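Nuclear protein localization protein 4 homolog (Drosophila melanogaster, PDB 4RV0) is, as its ubiquitin-like N-terminal domain, a piece of Npl4, which probably belongs to a complex that binds ubiquitinated proteins and is needed for ER export of misfolded ones. Local coordinates at residues I10-Q15 / T69-G74; K32-S37 / T57-S62. All coordinates share one frame; numbering follows the deposited sequence.

Contact 1 (I10-Q15 / T69-G74); sequences ILIRVQ and TSLRHG
The Arg13 guanidinium grips the Gly74 carbonyl: NH1 of Arg13 donates to O of Gly74 over 2.7 Å, approaching nearly end-on (172° at the oxygen), though the oxygen lies somewhat out of the guanidinium plane. The arginine chain reaches it by bending at chi2 and chi3, which also brings its CD within 3.1 Å of the same Gly74 oxygen. Its NH2 turns to an acidic side chain of another protein chain in a salt bridge, so an alanine here would probably cost both that acid and the Gly74 carbonyl their arginine partner. A second, backbone bond runs from N of Gly74 to O of Leu11 (2.7 Å). The third uses the His73 ring, whose ND1 accepts from N of Leu11 at 3.0 Å; CG stands anti to the His73 backbone N (chi1 179°), bringing the ring edge up to the strand. Around these bonds carbon atoms close in on the imidazole: CB of Leu11 meets CE1 of His73 at 3.6 Å, and CB of Ile10 lies beside ND1. The apolar packing is that of Ile12, whose CD1 reaches CB of Leu71 at 3.8 Å, the two side chains crossing at about a right angle. Strand 10-16 is flanked by strands 19-25 and 76-80; residues 69-74 lead from helix 67-70 toward the latter, while Leu71 turns inward to Val77 and to Leu34 of helix 31-41.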
# COMPACT_ATOMS: atom_id res chain seq x y z
N ILE B 10 4.30 21.16 -0.53
CA ILE B 10 3.34 20.07 -0.37
C ILE B 10 3.97 18.73 -0.75
O ILE B 10 5.09 18.67 -1.29
CB ILE B 10 2.06 20.29 -1.21
CG1 ILE B 10 2.38 20.27 -2.71
CG2 ILE B 10 1.35 21.59 -0.80
CD1 ILE B 10 1.15 20.19 -3.58
N LEU B 11 3.25 17.65 -0.45
CA LEU B 11 3.73 16.31 -0.75
C LEU B 11 2.97 15.74 -1.93
O LEU B 11 1.73 15.67 -1.91
CB LEU B 11 3.59 15.38 0.47
CG LEU B 11 3.64 13.90 0.08
CD1 LEU B 11 5.02 13.52 -0.40
CD2 LEU B 11 3.24 12.98 1.21
N ILE B 12 3.71 15.32 -2.96
CA ILE B 12 3.12 14.59 -4.07
C ILE B 12 3.69 13.18 -4.07
O ILE B 12 4.92 13.01 -4.05
CB ILE B 12 3.39 15.24 -5.43
CG1 ILE B 12 2.77 16.64 -5.49
CG2 ILE B 12 2.84 14.37 -6.55
CD1 ILE B 12 1.26 16.66 -5.24
N ARG B 13 2.81 12.19 -4.10
CA ARG B 13 3.25 10.80 -4.07
C ARG B 13 3.24 10.22 -5.47
O ARG B 13 2.25 10.32 -6.20
CB ARG B 13 2.37 9.97 -3.15
CG ARG B 13 2.32 10.48 -1.72
CD ARG B 13 0.86 10.53 -1.23
NE ARG B 13 0.40 9.20 -0.87
CZ ARG B 13 -0.84 8.73 -0.95
NH1 ARG B 13 -1.84 9.48 -1.40
NH2 ARG B 13 -1.09 7.49 -0.56
N VAL B 14 4.35 9.61 -5.85
CA VAL B 14 4.46 9.04 -7.18
C VAL B 14 4.51 7.53 -7.12
O VAL B 14 5.50 6.97 -6.65
CB VAL B 14 5.71 9.53 -7.90
CG1 VAL B 14 5.77 8.91 -9.31
CG2 VAL B 14 5.75 11.06 -7.95
N GLN B 15 3.45 6.89 -7.59
CA GLN B 15 3.39 5.43 -7.67
C GLN B 15 4.05 4.93 -8.95
O GLN B 15 3.69 5.35 -10.05
CB GLN B 15 1.94 4.96 -7.60
CG GLN B 15 1.74 3.44 -7.77
CD GLN B 15 2.11 2.63 -6.54
OE1 GLN B 15 1.34 2.54 -5.59
NE2 GLN B 15 3.29 2.02 -6.57
N THR B 69 -2.61 23.95 -9.02
CA THR B 69 -3.90 24.05 -9.69
C THR B 69 -4.51 22.68 -9.95
O THR B 69 -5.73 22.51 -9.91
CB THR B 69 -3.85 24.90 -10.99
OG1 THR B 69 -3.00 24.27 -11.96
CG2 THR B 69 -3.34 26.31 -10.69
N SER B 70 -3.66 21.69 -10.22
CA SER B 70 -4.14 20.34 -10.51
C SER B 70 -3.94 19.35 -9.36
O SER B 70 -4.53 18.26 -9.36
CB SER B 70 -3.51 19.80 -11.80
OG SER B 70 -2.10 19.93 -11.79
N LEU B 71 -3.13 19.71 -8.37
CA LEU B 71 -2.78 18.76 -7.31
C LEU B 71 -2.92 19.35 -5.93
O LEU B 71 -2.68 20.54 -5.72
CB LEU B 71 -1.35 18.26 -7.49
CG LEU B 71 -1.02 17.54 -8.80
CD1 LEU B 71 0.49 17.47 -9.00
CD2 LEU B 71 -1.63 16.14 -8.79
N ARG B 72 -3.30 18.49 -4.99
CA ARG B 72 -3.39 18.86 -3.59
C ARG B 72 -2.39 18.07 -2.75
O ARG B 72 -1.95 16.99 -3.15
CB ARG B 72 -4.82 18.60 -3.12
CG ARG B 72 -5.84 19.43 -3.92
CD ARG B 72 -7.26 19.12 -3.51
NE ARG B 72 -7.54 19.54 -2.14
CZ ARG B 72 -8.75 19.54 -1.60
NH1 ARG B 72 -9.80 19.14 -2.32
NH2 ARG B 72 -8.92 19.93 -0.34
N HIS B 73 -2.04 18.62 -1.59
CA HIS B 73 -1.14 17.97 -0.65
C HIS B 73 -1.53 16.51 -0.41
O HIS B 73 -2.67 16.22 -0.03
CB HIS B 73 -1.15 18.71 0.68
CG HIS B 73 -0.26 18.10 1.71
ND1 HIS B 73 1.10 18.01 1.57
CD2 HIS B 73 -0.55 17.55 2.92
CE1 HIS B 73 1.62 17.44 2.64
NE2 HIS B 73 0.64 17.15 3.47
N GLY B 74 -0.59 15.59 -0.62
CA GLY B 74 -0.86 14.18 -0.39
C GLY B 74 -1.45 13.43 -1.57
O GLY B 74 -1.68 12.22 -1.47

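Contact 2 (K32-S37 / T57-S62)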
# COMPACT_ATOMS: atom_id res chain seq x y z
N LYS B 32 6.39 20.99 -15.00
CA LYS B 32 7.71 20.57 -15.48
C LYS B 32 8.68 20.34 -14.34
O LYS B 32 9.47 19.39 -14.37
CB LYS B 32 8.34 21.55 -16.47
CG LYS B 32 9.76 21.11 -16.85
CD LYS B 32 10.34 21.89 -18.00
CE LYS B 32 11.76 21.44 -18.33
NZ LYS B 32 12.77 21.68 -17.26
N HIS B 33 8.63 21.20 -13.33
CA HIS B 33 9.50 21.04 -12.19
C HIS B 33 9.20 19.73 -11.47
O HIS B 33 10.12 19.08 -10.97
CB HIS B 33 9.41 22.23 -11.24
CG HIS B 33 10.35 22.14 -10.08
ND1 HIS B 33 9.96 22.37 -8.79
CD2 HIS B 33 11.67 21.83 -10.03
CE1 HIS B 33 11.00 22.22 -7.97
NE2 HIS B 33 12.04 21.88 -8.71
N LEU B 34 7.93 19.33 -11.43
CA LEU B 34 7.55 18.05 -10.84
C LEU B 34 8.20 16.92 -11.63
O LEU B 34 8.80 16.01 -11.05
CB LEU B 34 6.03 17.88 -10.80
CG LEU B 34 5.46 16.57 -10.26
CD1 LEU B 34 5.86 16.31 -8.81
CD2 LEU B 34 3.92 16.56 -10.38
N TYR B 35 8.09 17.01 -12.95
CA TYR B 35 8.71 16.02 -13.82
C TYR B 35 10.23 15.98 -13.61
O TYR B 35 10.81 14.90 -13.50
CB TYR B 35 8.37 16.30 -15.29
CG TYR B 35 7.07 15.68 -15.77
CD1 TYR B 35 7.07 14.48 -16.46
CD2 TYR B 35 5.85 16.31 -15.54
CE1 TYR B 35 5.88 13.91 -16.92
CE2 TYR B 35 4.65 15.75 -16.00
CZ TYR B 35 4.68 14.55 -16.68
OH TYR B 35 3.51 13.98 -17.14
N ASP B 36 10.86 17.15 -13.55
CA ASP B 36 12.30 17.22 -13.30
C ASP B 36 12.64 16.63 -11.93
O ASP B 36 13.65 15.93 -11.79
CB ASP B 36 12.83 18.67 -13.40
CG ASP B 36 12.84 19.22 -14.83
OD1 ASP B 36 12.97 18.42 -15.78
OD2 ASP B 36 12.73 20.47 -14.99
N SER B 37 11.82 16.93 -10.94
CA SER B 37 12.01 16.39 -9.59
C SER B 37 11.94 14.86 -9.59
O SER B 37 12.76 14.18 -8.96
CB SER B 37 10.96 16.96 -8.65
OG SER B 37 11.07 18.36 -8.57
N THR B 57 -5.69 10.45 -17.69
CA THR B 57 -5.46 11.88 -17.65
C THR B 57 -3.98 12.14 -17.41
O THR B 57 -3.48 12.00 -16.29
CB THR B 57 -6.33 12.53 -16.57
OG1 THR B 57 -7.66 12.02 -16.68
CG2 THR B 57 -6.35 14.04 -16.72
N GLU B 58 -3.26 12.49 -18.47
CA GLU B 58 -1.85 12.80 -18.35
C GLU B 58 -1.65 14.20 -17.80
O GLU B 58 -2.36 15.14 -18.17
CB GLU B 58 -1.14 12.65 -19.71
CG GLU B 58 0.37 12.83 -19.65
CD GLU B 58 1.07 12.49 -20.96
OE1 GLU B 58 0.44 11.86 -21.84
OE2 GLU B 58 2.25 12.85 -21.10
N LEU B 59 -0.72 14.32 -16.86
CA LEU B 59 -0.20 15.60 -16.39
C LEU B 59 0.79 16.11 -17.44
O LEU B 59 1.70 15.38 -17.84
CB LEU B 59 0.51 15.43 -15.05
CG LEU B 59 -0.25 15.26 -13.72
CD1 LEU B 59 -0.83 13.88 -13.54
CD2 LEU B 59 0.68 15.55 -12.57
N GLN B 60 0.59 17.33 -17.92
CA GLN B 60 1.46 17.88 -18.97
C GLN B 60 2.78 18.45 -18.42
O GLN B 60 2.77 19.32 -17.55
CB GLN B 60 0.71 18.95 -19.77
CG GLN B 60 -0.56 18.43 -20.41
CD GLN B 60 -0.33 17.20 -21.26
OE1 GLN B 60 -0.88 16.14 -20.98
NE2 GLN B 60 0.46 17.35 -22.31
N ALA B 61 3.90 17.98 -18.95
CA ALA B 61 5.20 18.56 -18.60
C ALA B 61 5.26 20.04 -19.01
O ALA B 61 5.53 20.36 -20.16
CB ALA B 61 6.32 17.78 -19.27
N SER B 62 5.01 20.93 -18.03
CA SER B 62 4.79 22.38 -18.21
C SER B 62 6.00 23.17 -18.86
O SER B 62 6.53 22.66 -19.85
CB SER B 62 4.29 22.92 -16.86
OG SER B 62 2.88 22.86 -16.79
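Tyr35 lies alongside residues 59-61 and makes the largest single contribution to the contact. Its OH donates to O of Leu59 at a modelled 2.4 Å, so short that the exact length is doubtful, with the acceptor at the ring edge near its plane; the same hydroxyl is also hydrogen-bonded to N of Leu49. The phenol thus joins helix 31-41 to both the 57-62 loop and strand 48-50, and these two partners together with the packing probably limit the ring's movement. Over the middle of one face sits the methyl of Ala61, its CB 4.1 Å from the Tyr35 ring centroid and 11° off the normal, a CH-pi contact; Phe47 also meets this ring. Deeper in, CD2 of Leu34 touches CD2 of Leu59 at 4.0 Å, and the Leu34 side chain continues onto Ile23 and Ile25 of the sheet.

The solvent side is a sparse edge. There the backbones come close, CB of Lys32 lying 3.7 Å from C of Ser62 and CB of Ser62 3.4 Å from N of Lys32, but the rest of the exposed lysine leaves the loop. Its chain bends at the last torsion, putting NZ 2.6 Å from OD2 of Asp36 on the next helical turn; in this salt bridge NZ meets the syn lone pair of OD2. Near the start of the loop segment, Glu58 merely brings CG near the phenol oxygen of Tyr35. A helix lying against a mixed sheet, with the long loop after strand 48-50 closing the side of the core, is characteristic of the ubiquitin-like beta-grasp fold.

How the contacts relate
The two contacts meet in the hydrophobic core of one ubiquitin-like domain, with centres about 12 Å apart on opposite sides of the chain's centre. Leu71 makes the junction: its CD1 lies 3.8 Å from CD2 of Leu34 and 4.1 Å from CD2 of Leu59, so the turn of contact 1 packs directly on the leucine pair of contact 2. Ile12 adds a longer approach, CG2 to CD1 of Leu34 at 4.2 Å. Along the sequence, both segments of contact 2 fall between those of contact 1. Their outer sides differ: another protein chain reaches residues of contact 1, including Arg13 and His73, whereas no other chain of the assembly touches contact 2.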